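Local structure of insecticidal crystal protein Cry7Cal (Bacillus thuringiensis, 5ZI1) at residues Q252-I258 / I447-T453; L281-A286 / S436-K440; V207-E213 / W271-S277; Y194-L198 / Y215-R219. The protein is an insecticidal three-domain delta-endotoxin active against locusts, which probably recognises receptors in the insect gut and, as in its relatives, damages membranes by forming pores. One frame throughout, in Å; residues are numbered along the deposited sequence.

Contact 1 (Q252-I258 / I447-T453)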
# COMPACT_ATOMS: atom_id res chain seq x y z
N GLN A 252 -2.25 -5.53 2.05
CA GLN A 252 -3.60 -5.62 2.59
C GLN A 252 -3.66 -4.93 3.94
O GLN A 252 -2.84 -5.22 4.82
CB GLN A 252 -4.01 -7.09 2.72
CG GLN A 252 -5.41 -7.36 3.33
CD GLN A 252 -5.73 -8.85 3.34
OE1 GLN A 252 -6.55 -9.33 2.55
NE2 GLN A 252 -5.06 -9.60 4.21
N ILE A 253 -4.64 -4.04 4.13
CA ILE A 253 -4.83 -3.39 5.42
C ILE A 253 -6.23 -3.66 5.94
O ILE A 253 -7.16 -3.99 5.19
CB ILE A 253 -4.56 -1.89 5.35
CG1 ILE A 253 -5.42 -1.24 4.28
CG2 ILE A 253 -3.05 -1.63 5.12
CD1 ILE A 253 -4.97 0.18 3.98
N PHE A 254 -6.38 -3.52 7.27
CA PHE A 254 -7.61 -3.87 7.97
C PHE A 254 -8.22 -2.67 8.66
O PHE A 254 -7.51 -1.93 9.35
CB PHE A 254 -7.37 -4.99 8.98
CG PHE A 254 -7.18 -6.34 8.34
CD1 PHE A 254 -5.95 -6.67 7.73
CD2 PHE A 254 -8.23 -7.25 8.28
CE1 PHE A 254 -5.75 -7.90 7.13
CE2 PHE A 254 -8.05 -8.48 7.67
CZ PHE A 254 -6.82 -8.81 7.08
N THR A 255 -9.53 -2.49 8.46
CA THR A 255 -10.31 -1.48 9.16
C THR A 255 -10.55 -1.94 10.60
O THR A 255 -10.29 -3.10 10.96
CB THR A 255 -11.65 -1.23 8.44
OG1 THR A 255 -12.25 -2.47 8.05
CG2 THR A 255 -11.46 -0.35 7.20
N ASP A 256 -11.03 -1.02 11.44
CA ASP A 256 -11.19 -1.35 12.86
C ASP A 256 -12.15 -2.53 13.03
O ASP A 256 -13.08 -2.70 12.23
CB ASP A 256 -11.72 -0.15 13.65
CG ASP A 256 -10.75 1.01 13.66
OD1 ASP A 256 -9.57 0.81 13.25
OD2 ASP A 256 -11.15 2.12 14.08
N PRO A 257 -11.95 -3.36 14.04
CA PRO A 257 -12.85 -4.51 14.23
C PRO A 257 -14.29 -4.04 14.41
O PRO A 257 -14.56 -2.97 14.96
CB PRO A 257 -12.31 -5.20 15.48
CG PRO A 257 -10.78 -4.79 15.48
CD PRO A 257 -10.82 -3.36 15.00
N ILE A 258 -15.22 -4.84 13.88
CA ILE A 258 -16.65 -4.50 13.92
C ILE A 258 -17.16 -5.05 15.24
O ILE A 258 -17.67 -6.17 15.34
CB ILE A 258 -17.41 -5.07 12.73
CG1 ILE A 258 -16.77 -4.67 11.39
CG2 ILE A 258 -18.87 -4.63 12.77
CD1 ILE A 258 -17.45 -5.38 10.24
N ILE A 447 -16.46 -11.30 16.42
CA ILE A 447 -16.08 -9.92 16.13
C ILE A 447 -15.27 -9.93 14.83
O ILE A 447 -14.07 -10.24 14.86
CB ILE A 447 -15.26 -9.30 17.27
CG1 ILE A 447 -16.03 -9.35 18.59
CG2 ILE A 447 -14.91 -7.87 16.95
CD1 ILE A 447 -15.22 -8.79 19.73
N PRO A 448 -15.87 -9.60 13.69
CA PRO A 448 -15.15 -9.70 12.42
C PRO A 448 -14.26 -8.49 12.18
O PRO A 448 -14.43 -7.42 12.75
CB PRO A 448 -16.28 -9.74 11.39
CG PRO A 448 -17.57 -9.43 12.17
CD PRO A 448 -17.19 -8.97 13.52
N VAL A 449 -13.27 -8.68 11.31
CA VAL A 449 -12.41 -7.58 10.90
C VAL A 449 -12.27 -7.64 9.39
O VAL A 449 -12.00 -8.71 8.83
CB VAL A 449 -11.03 -7.62 11.58
CG1 VAL A 449 -10.34 -6.29 11.43
CG2 VAL A 449 -11.14 -7.99 13.02
N LEU A 450 -12.47 -6.50 8.73
CA LEU A 450 -12.49 -6.45 7.28
C LEU A 450 -11.11 -6.07 6.73
O LEU A 450 -10.45 -5.15 7.25
CB LEU A 450 -13.57 -5.46 6.82
CG LEU A 450 -15.04 -5.73 7.26
CD1 LEU A 450 -16.00 -4.73 6.64
CD2 LEU A 450 -15.51 -7.15 6.96
N GLY A 451 -10.68 -6.78 5.70
CA GLY A 451 -9.40 -6.54 5.04
C GLY A 451 -9.64 -6.02 3.63
O GLY A 451 -10.55 -6.49 2.93
N TRP A 452 -8.81 -5.06 3.23
CA TRP A 452 -8.93 -4.32 1.98
C TRP A 452 -7.61 -4.36 1.20
O TRP A 452 -6.53 -4.30 1.80
CB TRP A 452 -9.30 -2.85 2.27
CG TRP A 452 -10.49 -2.71 3.15
CD1 TRP A 452 -10.53 -2.81 4.50
CD2 TRP A 452 -11.84 -2.47 2.73
NE1 TRP A 452 -11.82 -2.64 4.96
CE2 TRP A 452 -12.64 -2.43 3.89
CE3 TRP A 452 -12.45 -2.28 1.49
CZ2 TRP A 452 -14.02 -2.20 3.84
CZ3 TRP A 452 -13.83 -2.05 1.44
CH2 TRP A 452 -14.59 -2.01 2.61
N THR A 453 -7.71 -4.41 -0.13
CA THR A 453 -6.57 -4.23 -1.02
C THR A 453 -6.77 -2.99 -1.88
O THR A 453 -7.89 -2.52 -2.09
CB THR A 453 -6.35 -5.45 -1.91
OG1 THR A 453 -7.52 -5.67 -2.74
CG2 THR A 453 -6.02 -6.68 -1.07
O HOH W 1 -13.50 -3.69 9.87
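W452 meets T255 edge-on: its indole NE1 points at T255 OG1 over 3.1 Å, with the hydroxyl in the ring plane and the N-H nearly straight on it (166°). With chi1 at 44°, OG1 lies between the backbone N and carbonyl carbon, while the methyl CG2 packs beside the same NE1. Threonine suits the place, giving one buried indole both an acceptor and an apolar neighbour. A water bonds to OG1 as well, and ties D256 O to L450 N where the segment 252-258 bows out at D256 before closing again on P448.

On the other face of the sheet, F254 lies flat over G451. CA of G451 sits 3.7 Å from the ring centroid in a CH-pi contact, an approach a side chain at this position would obstruct. The V449 branch CG1 reaches F254 CD2 obliquely, and its other branch, CG2, runs alongside P257 CB. Beyond the proline, I258 CD1 crosses L450 at CG (3.8 Å).

The backbones keep these groups in step. I253 and W452 form a hydrogen-bonded antiparallel pair, W452 N to I253 O being 2.8 Å; T255 N then bonds to L450 O, and past P257, I258 N reaches P448 O almost straight (174°). D256 points away from strand 448-454, to salt bridges with R217 and R220 of helix 208-227. The result is a short edge strand, 252-254, in a three-stranded antiparallel sheet of the domain II beta-prism of three-domain Cry toxins.

Contact 2 (L281-A286 / S436-K440)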
# COMPACT_ATOMS: atom_id res chain seq x y z
N LEU A 281 -1.80 -13.34 19.90
CA LEU A 281 -2.97 -14.12 19.52
C LEU A 281 -3.93 -13.28 18.67
O LEU A 281 -4.39 -13.72 17.62
CB LEU A 281 -3.67 -14.68 20.75
CG LEU A 281 -2.83 -15.72 21.48
CD1 LEU A 281 -3.62 -16.35 22.63
CD2 LEU A 281 -2.31 -16.77 20.52
N ILE A 282 -4.20 -12.06 19.11
CA ILE A 282 -5.03 -11.16 18.32
C ILE A 282 -4.42 -10.94 16.95
O ILE A 282 -5.10 -11.09 15.92
CB ILE A 282 -5.23 -9.83 19.06
CG1 ILE A 282 -5.74 -10.09 20.48
CG2 ILE A 282 -6.17 -8.95 18.27
CD1 ILE A 282 -5.98 -8.81 21.31
N GLU A 283 -3.14 -10.55 16.91
CA GLU A 283 -2.48 -10.25 15.65
C GLU A 283 -2.54 -11.44 14.70
O GLU A 283 -2.87 -11.29 13.52
CB GLU A 283 -1.03 -9.81 15.91
CG GLU A 283 -0.16 -9.59 14.64
CD GLU A 283 -0.49 -8.32 13.86
OE1 GLU A 283 -1.48 -7.64 14.21
OE2 GLU A 283 0.24 -7.98 12.89
N ASN A 284 -2.26 -12.64 15.21
CA ASN A 284 -2.18 -13.79 14.31
C ASN A 284 -3.55 -14.20 13.78
O ASN A 284 -3.65 -14.72 12.67
CB ASN A 284 -1.50 -14.98 15.00
CG ASN A 284 0.04 -14.81 15.12
OD1 ASN A 284 0.67 -14.13 14.31
ND2 ASN A 284 0.62 -15.44 16.13
N ARG A 285 -4.63 -13.99 14.54
CA ARG A 285 -5.95 -14.35 14.01
C ARG A 285 -6.57 -13.24 13.20
O ARG A 285 -7.32 -13.52 12.26
CB ARG A 285 -6.91 -14.78 15.13
CG ARG A 285 -8.38 -14.89 14.70
CD ARG A 285 -8.65 -16.29 14.15
NE ARG A 285 -8.26 -17.36 15.06
CZ ARG A 285 -8.89 -17.63 16.18
NH1 ARG A 285 -9.96 -16.91 16.51
NH2 ARG A 285 -8.49 -18.63 16.96
N ALA A 286 -6.21 -11.99 13.47
CA ALA A 286 -6.73 -10.89 12.66
C ALA A 286 -6.00 -10.70 11.34
O ALA A 286 -6.60 -10.22 10.38
CB ALA A 286 -6.65 -9.58 13.45
N SER A 436 -11.41 -11.41 8.65
CA SER A 436 -10.84 -12.17 9.73
C SER A 436 -11.71 -11.97 10.97
O SER A 436 -12.86 -11.54 10.88
CB SER A 436 -9.39 -11.74 9.96
OG SER A 436 -9.34 -10.37 10.28
N GLU A 437 -11.16 -12.26 12.14
CA GLU A 437 -11.89 -12.02 13.37
C GLU A 437 -10.90 -11.70 14.48
O GLU A 437 -9.68 -11.87 14.34
CB GLU A 437 -12.74 -13.22 13.75
CG GLU A 437 -11.91 -14.38 14.19
CD GLU A 437 -12.68 -15.67 14.26
OE1 GLU A 437 -12.13 -16.64 14.83
OE2 GLU A 437 -13.81 -15.72 13.73
N ILE A 438 -11.47 -11.24 15.59
CA ILE A 438 -10.75 -10.97 16.82
C ILE A 438 -10.71 -12.24 17.64
O ILE A 438 -11.75 -12.84 17.92
CB ILE A 438 -11.42 -9.83 17.61
CG1 ILE A 438 -11.18 -8.50 16.92
CG2 ILE A 438 -10.90 -9.78 19.02
CD1 ILE A 438 -9.68 -8.11 16.84
N PHE A 439 -9.50 -12.66 18.03
CA PHE A 439 -9.32 -13.77 18.96
C PHE A 439 -9.96 -13.41 20.30
O PHE A 439 -9.49 -12.51 21.00
CB PHE A 439 -7.83 -14.06 19.14
CG PHE A 439 -7.55 -15.41 19.73
CD1 PHE A 439 -8.01 -15.74 20.99
CD2 PHE A 439 -6.80 -16.34 19.01
CE1 PHE A 439 -7.76 -17.00 21.54
CE2 PHE A 439 -6.52 -17.60 19.55
CZ PHE A 439 -7.01 -17.93 20.82
N LYS A 440 -10.99 -14.14 20.68
CA LYS A 440 -11.75 -13.79 21.87
C LYS A 440 -11.25 -14.60 23.07
O LYS A 440 -10.88 -15.77 22.94
CB LYS A 440 -13.25 -14.03 21.64
CG LYS A 440 -14.11 -12.77 21.77
CD LYS A 440 -15.44 -12.82 20.99
CE LYS A 440 -16.18 -14.11 21.23
NZ LYS A 440 -15.74 -15.16 20.25
O HOH W 2 -7.62 -11.59 16.17
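R285 and E437 form a salt bridge, NH1 to OE1 at 2.8 Å, where the short helix 279-286 of the domain II beta-prism packs on the end of strand 430-437. The guanidinium and carboxylate planes are turned 68° apart, so the pair meets through one nitrogen and one oxygen rather than as a flat two-pronged bridge. The arginine chain folds back at chi2 and chi3, laying its CG and CD methylenes along E437 CG before the charge is reached. F439 CD2 lies over one face of its guanidinium, the two planes only 22° apart, and NH2 is 3.4 Å from F439 CE2. A long, flat-ended residue can serve both partners at once.

F439 also receives L281, whose CB stands over the ring face at 4.1 Å from its centroid. CG of F439 lies anti to the backbone N, which swings the ring out to the helix. Deeper in, I282 CG2 touches I438 CD1 at 3.9 Å, an apolar pair that W212 of helix 208-227 flanks.

What positions this shell is largely backbone. I438 pairs with I447 and S436 with V449 in the neighbouring strand, while F439 bonds to S276. One water gives its protons to I282 O and E437 O and accepts from F439 N, bridging helix to strand. At the helix end, S436 OG donates to A286 O over 2.7 Å, tilted 20° from the carbonyl plane.

Contact 3 (V207-E213 / W271-S277); sequences VKGKVWE and WYGAASS
W271 brings the far edge of its indole to the start of helix 208-227: CZ2 lies 3.2 Å from E213 OE1, which sits near the ring plane, and CH2 approaches G209 O. The indole N-H is bridged to the same carboxylate oxygen by a water, which accepts from NE1 and donates to OE1 at 2.7 Å. Tryptophan fits here because its broad ring lies against G209 while its one polar atom finds the water.

Y272 has the largest share of the contact. K210 lies across its ring, with CB 3.6 Å from the centroid and almost directly above it, and the extended lysine chain runs on over CE2 so that its methylenes, not the charge, do the packing. At the ring's far end, OH donates to E213 OE2 (2.8 Å), coming from above the carboxylate plane, 44° out of it; the planes of ring and carboxylate stand 75° apart. E213, drawn out with CG anti to its backbone N (chi1 178°), thus reaches both aromatic residues. The loop that holds them belongs to the beta-prism, domain II, and the helix is the last long one of the N-terminal helical bundle, domain I, so this is part of the interface between the two.

At G273, the backbone N comes close to V207 CG1, whose methyl also touches Y272 CB (3.8 Å). A275 presses its small CB on G209 CA at 3.7 Å, two residues compact enough for the backbones to approach. A water that accepts from G209 N lies within hydrogen-bonding distance of S276 O and Y272 O, and S277 O rests against K208 CG at 3.4 Å.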
# COMPACT_ATOMS: atom_id res chain seq x y z
N VAL A 207 -6.06 -2.35 28.13
CA VAL A 207 -6.75 -3.57 27.70
C VAL A 207 -6.21 -3.99 26.34
O VAL A 207 -6.13 -3.19 25.40
CB VAL A 207 -8.26 -3.32 27.66
CG1 VAL A 207 -9.01 -4.56 27.16
CG2 VAL A 207 -8.74 -2.93 29.04
N LYS A 208 -5.82 -5.26 26.23
CA LYS A 208 -5.10 -5.71 25.04
C LYS A 208 -5.90 -5.49 23.77
O LYS A 208 -5.34 -5.07 22.74
CB LYS A 208 -4.70 -7.17 25.18
CG LYS A 208 -3.27 -7.44 24.72
CD LYS A 208 -2.34 -6.40 25.31
CE LYS A 208 -0.98 -6.93 25.61
NZ LYS A 208 -0.24 -5.96 26.48
N GLY A 209 -7.22 -5.72 23.83
CA GLY A 209 -8.05 -5.53 22.64
C GLY A 209 -7.97 -4.12 22.09
O GLY A 209 -7.83 -3.91 20.88
N LYS A 210 -8.06 -3.12 22.96
CA LYS A 210 -7.89 -1.76 22.50
C LYS A 210 -6.43 -1.45 22.16
O LYS A 210 -6.16 -0.52 21.40
CB LYS A 210 -8.41 -0.77 23.55
CG LYS A 210 -8.62 0.64 23.04
CD LYS A 210 -9.26 1.51 24.11
CE LYS A 210 -9.54 2.91 23.59
NZ LYS A 210 -10.45 3.65 24.53
N VAL A 211 -5.48 -2.20 22.72
CA VAL A 211 -4.10 -1.95 22.36
C VAL A 211 -3.86 -2.41 20.94
O VAL A 211 -3.25 -1.70 20.14
CB VAL A 211 -3.15 -2.64 23.36
CG1 VAL A 211 -1.78 -2.84 22.73
CG2 VAL A 211 -3.02 -1.80 24.61
N TRP A 212 -4.41 -3.58 20.58
CA TRP A 212 -4.33 -4.02 19.20
C TRP A 212 -5.01 -3.05 18.25
O TRP A 212 -4.46 -2.72 17.19
CB TRP A 212 -4.95 -5.40 19.04
CG TRP A 212 -4.62 -5.92 17.72
CD1 TRP A 212 -3.45 -6.52 17.34
CD2 TRP A 212 -5.43 -5.86 16.54
NE1 TRP A 212 -3.49 -6.86 16.02
CE2 TRP A 212 -4.69 -6.46 15.49
CE3 TRP A 212 -6.71 -5.36 16.28
CZ2 TRP A 212 -5.19 -6.57 14.21
CZ3 TRP A 212 -7.20 -5.49 15.00
CH2 TRP A 212 -6.45 -6.09 13.98
N GLU A 213 -6.20 -2.57 18.61
CA GLU A 213 -6.91 -1.66 17.72
C GLU A 213 -6.08 -0.43 17.40
O GLU A 213 -5.98 -0.02 16.23
CB GLU A 213 -8.26 -1.27 18.33
CG GLU A 213 -9.05 -0.31 17.48
CD GLU A 213 -10.54 -0.32 17.84
OE1 GLU A 213 -11.22 -1.36 17.64
OE2 GLU A 213 -11.04 0.70 18.35
N TRP A 271 -16.17 -3.95 23.33
CA TRP A 271 -15.72 -5.31 23.08
C TRP A 271 -14.30 -5.57 23.59
O TRP A 271 -13.95 -6.74 23.80
CB TRP A 271 -15.83 -5.64 21.58
CG TRP A 271 -14.87 -4.85 20.70
CD1 TRP A 271 -15.14 -3.71 20.01
CD2 TRP A 271 -13.48 -5.15 20.45
NE1 TRP A 271 -14.02 -3.28 19.34
CE2 TRP A 271 -12.99 -4.15 19.59
CE3 TRP A 271 -12.62 -6.17 20.86
CZ2 TRP A 271 -11.66 -4.14 19.13
CZ3 TRP A 271 -11.30 -6.16 20.40
CH2 TRP A 271 -10.84 -5.15 19.55
N TYR A 272 -13.49 -4.53 23.83
CA TYR A 272 -12.05 -4.73 24.08
C TYR A 272 -11.79 -5.75 25.19
O TYR A 272 -10.98 -6.67 25.02
CB TYR A 272 -11.35 -3.41 24.42
CG TYR A 272 -11.59 -2.29 23.45
CD1 TYR A 272 -11.28 -2.42 22.11
CD2 TYR A 272 -12.12 -1.07 23.89
CE1 TYR A 272 -11.49 -1.37 21.23
CE2 TYR A 272 -12.35 -0.02 23.02
CZ TYR A 272 -12.03 -0.18 21.69
OH TYR A 272 -12.25 0.86 20.82
N GLY A 273 -12.48 -5.61 26.33
CA GLY A 273 -12.28 -6.52 27.44
C GLY A 273 -12.52 -7.98 27.10
O GLY A 273 -12.00 -8.86 27.80
N ALA A 274 -13.28 -8.26 26.03
CA ALA A 274 -13.54 -9.63 25.62
C ALA A 274 -12.44 -10.23 24.75
O ALA A 274 -12.37 -11.46 24.62
CB ALA A 274 -14.88 -9.72 24.88
N ALA A 275 -11.58 -9.40 24.15
CA ALA A 275 -10.48 -9.93 23.35
C ALA A 275 -9.45 -10.65 24.21
O ALA A 275 -9.41 -10.49 25.44
CB ALA A 275 -9.79 -8.81 22.57
N SER A 276 -8.62 -11.46 23.55
CA SER A 276 -7.50 -12.13 24.20
C SER A 276 -6.65 -11.15 25.00
O SER A 276 -6.58 -9.96 24.69
CB SER A 276 -6.60 -12.81 23.16
OG SER A 276 -5.48 -13.40 23.80
N SER A 277 -6.00 -11.67 26.04
CA SER A 277 -5.07 -10.86 26.81
C SER A 277 -3.67 -10.90 26.22
O SER A 277 -2.79 -10.17 26.68
CB SER A 277 -5.04 -11.32 28.27
OG SER A 277 -4.62 -12.67 28.38
O HOH W 3 -8.18 -7.72 25.80
O HOH W 4 -13.91 -1.67 17.35

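Contact 4 (Y194-L198 / Y215-R219); sequences YKEGL and YNRFR
The helical segments 194-198 and 215-219 run nearly antiparallel, at 165° between their directions, with local axes 10.2 Å apart at closest approach. They belong to helices 169-202 and 208-227, consecutive members of the N-terminal helical bundle, the domain I that three-domain Cry toxins are thought to use for membrane insertion. No hydrogen bond crosses between the two segments; the packing is made mainly by aromatic rings and a leucine.

L198 lies between two rings. Its CD2 methyl stands over one face of Y215, 3.7 Å from the ring centroid, and at the same time meets the edge of F218 at CD2, 3.5 Å away. The branched end of leucine suits this place: CD1 continues along Y215 to its hydroxyl end while CD2 fills the angle between the rings. F218 reaches straight across to segment 194-198, its CG anti to the backbone N (chi1 176°), and its edge comes to Y194 O with CE2 at 3.4 Å. The absence of a side chain on G197 allows this, since a CB would run into F218 CZ.

Y194 extends the opposite way, its ring nearly parallel to that of F218 (planes 20° apart) but slid well aside, with centroids 5.8 Å apart. The two rings therefore touch at their rims rather than stack. L66 and I67 of helix 54-67 border F218.

R219 uses its aliphatic stem here and sends its charge elsewhere, to E283. N216 OD1 accepts from both its NE and NH2, the latter in the carbonyl plane on a lone pair, and Y194 OH rests against R219 CG at 3.2 Å.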
# COMPACT_ATOMS: atom_id res chain seq x y z
N TYR A 194 8.40 3.91 11.15
CA TYR A 194 7.16 3.13 11.06
C TYR A 194 7.19 1.96 12.02
O TYR A 194 6.24 1.72 12.77
CB TYR A 194 6.94 2.63 9.63
CG TYR A 194 5.74 1.67 9.52
CD1 TYR A 194 4.45 2.16 9.50
CD2 TYR A 194 5.92 0.29 9.48
CE1 TYR A 194 3.35 1.31 9.45
CE2 TYR A 194 4.83 -0.59 9.40
CZ TYR A 194 3.54 -0.06 9.40
OH TYR A 194 2.42 -0.86 9.33
N LYS A 195 8.30 1.21 12.01
CA LYS A 195 8.44 0.04 12.87
C LYS A 195 8.55 0.43 14.34
O LYS A 195 8.15 -0.36 15.21
CB LYS A 195 9.66 -0.77 12.45
CG LYS A 195 9.47 -1.52 11.13
CD LYS A 195 10.72 -2.36 10.80
CE LYS A 195 10.57 -3.13 9.49
NZ LYS A 195 11.83 -3.87 9.15
N GLU A 196 9.09 1.61 14.64
CA GLU A 196 9.22 1.99 16.04
C GLU A 196 7.87 2.41 16.62
O GLU A 196 7.53 2.00 17.73
CB GLU A 196 10.26 3.10 16.19
CG GLU A 196 11.12 2.91 17.42
CD GLU A 196 12.52 3.45 17.24
OE1 GLU A 196 13.17 3.79 18.26
OE2 GLU A 196 12.98 3.55 16.08
N GLY A 197 7.11 3.23 15.89
CA GLY A 197 5.74 3.52 16.31
C GLY A 197 4.92 2.26 16.50
O GLY A 197 4.17 2.12 17.48
N LEU A 198 5.06 1.31 15.57
CA LEU A 198 4.43 0.01 15.77
C LEU A 198 4.90 -0.62 17.08
O LEU A 198 4.08 -1.05 17.90
CB LEU A 198 4.71 -0.90 14.59
CG LEU A 198 3.73 -0.76 13.43
CD1 LEU A 198 3.88 -1.92 12.49
CD2 LEU A 198 2.30 -0.67 13.96
N TYR A 215 -2.88 -0.15 17.61
CA TYR A 215 -1.76 -0.63 16.83
C TYR A 215 -2.16 -0.81 15.37
O TYR A 215 -1.49 -0.32 14.45
CB TYR A 215 -1.29 -1.94 17.44
CG TYR A 215 -0.20 -2.67 16.69
CD1 TYR A 215 -0.51 -3.54 15.64
CD2 TYR A 215 1.14 -2.56 17.08
CE1 TYR A 215 0.46 -4.24 14.99
CE2 TYR A 215 2.14 -3.26 16.41
CZ TYR A 215 1.79 -4.09 15.38
OH TYR A 215 2.77 -4.79 14.72
N ASN A 216 -3.31 -1.46 15.13
CA ASN A 216 -3.73 -1.66 13.75
C ASN A 216 -4.11 -0.35 13.08
O ASN A 216 -3.89 -0.17 11.87
CB ASN A 216 -4.89 -2.64 13.69
CG ASN A 216 -5.29 -2.95 12.27
OD1 ASN A 216 -4.52 -3.58 11.52
ND2 ASN A 216 -6.49 -2.47 11.88
N ARG A 217 -4.66 0.59 13.84
CA ARG A 217 -5.03 1.87 13.24
C ARG A 217 -3.80 2.63 12.76
O ARG A 217 -3.84 3.31 11.74
CB ARG A 217 -5.82 2.72 14.23
CG ARG A 217 -6.24 4.05 13.63
CD ARG A 217 -7.11 4.88 14.57
NE ARG A 217 -8.37 4.22 14.90
CZ ARG A 217 -8.63 3.68 16.09
NH1 ARG A 217 -9.80 3.10 16.31
NH2 ARG A 217 -7.71 3.73 17.05
N PHE A 218 -2.71 2.55 13.52
CA PHE A 218 -1.47 3.17 13.10
C PHE A 218 -0.96 2.52 11.82
O PHE A 218 -0.64 3.20 10.84
CB PHE A 218 -0.45 3.07 14.22
CG PHE A 218 0.90 3.59 13.88
CD1 PHE A 218 1.20 4.92 14.06
CD2 PHE A 218 1.89 2.74 13.43
CE1 PHE A 218 2.47 5.40 13.78
CE2 PHE A 218 3.15 3.20 13.15
CZ PHE A 218 3.44 4.53 13.32
N ARG A 219 -0.93 1.18 11.80
CA ARG A 219 -0.53 0.47 10.60
C ARG A 219 -1.38 0.88 9.40
O ARG A 219 -0.86 1.18 8.32
CB ARG A 219 -0.61 -1.04 10.83
CG ARG A 219 -0.63 -1.87 9.56
CD ARG A 219 -0.37 -3.35 9.88
NE ARG A 219 -1.34 -3.86 10.85
CZ ARG A 219 -1.15 -4.96 11.59
NH1 ARG A 219 -0.01 -5.68 11.46
NH2 ARG A 219 -2.09 -5.34 12.46

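How the contacts relate
Contacts 1 and 2 share one sheet and lie about 11 Å apart between centres; V449 O to S436 N (2.8 Å) and I447 O to I438 N (2.9 Å) join them. Contact 3, about 10 Å from contact 2 between centres, places helix 208-227 against this part of domain II: W212 NE1 reaches E283 OE1 at 2.8 Å, and P257 of contact 1 packs on W212 and E213. Contact 4 uses the next turns of that helix and lies inside domain I, yet it is tied across the boundary by salt bridges, R219 NH1 to E283 OE2 at 2.7 Å and R217 NH1 to D256 OD2 at 2.8 Å. Of the four, contact 3 alone spans the two domains directly.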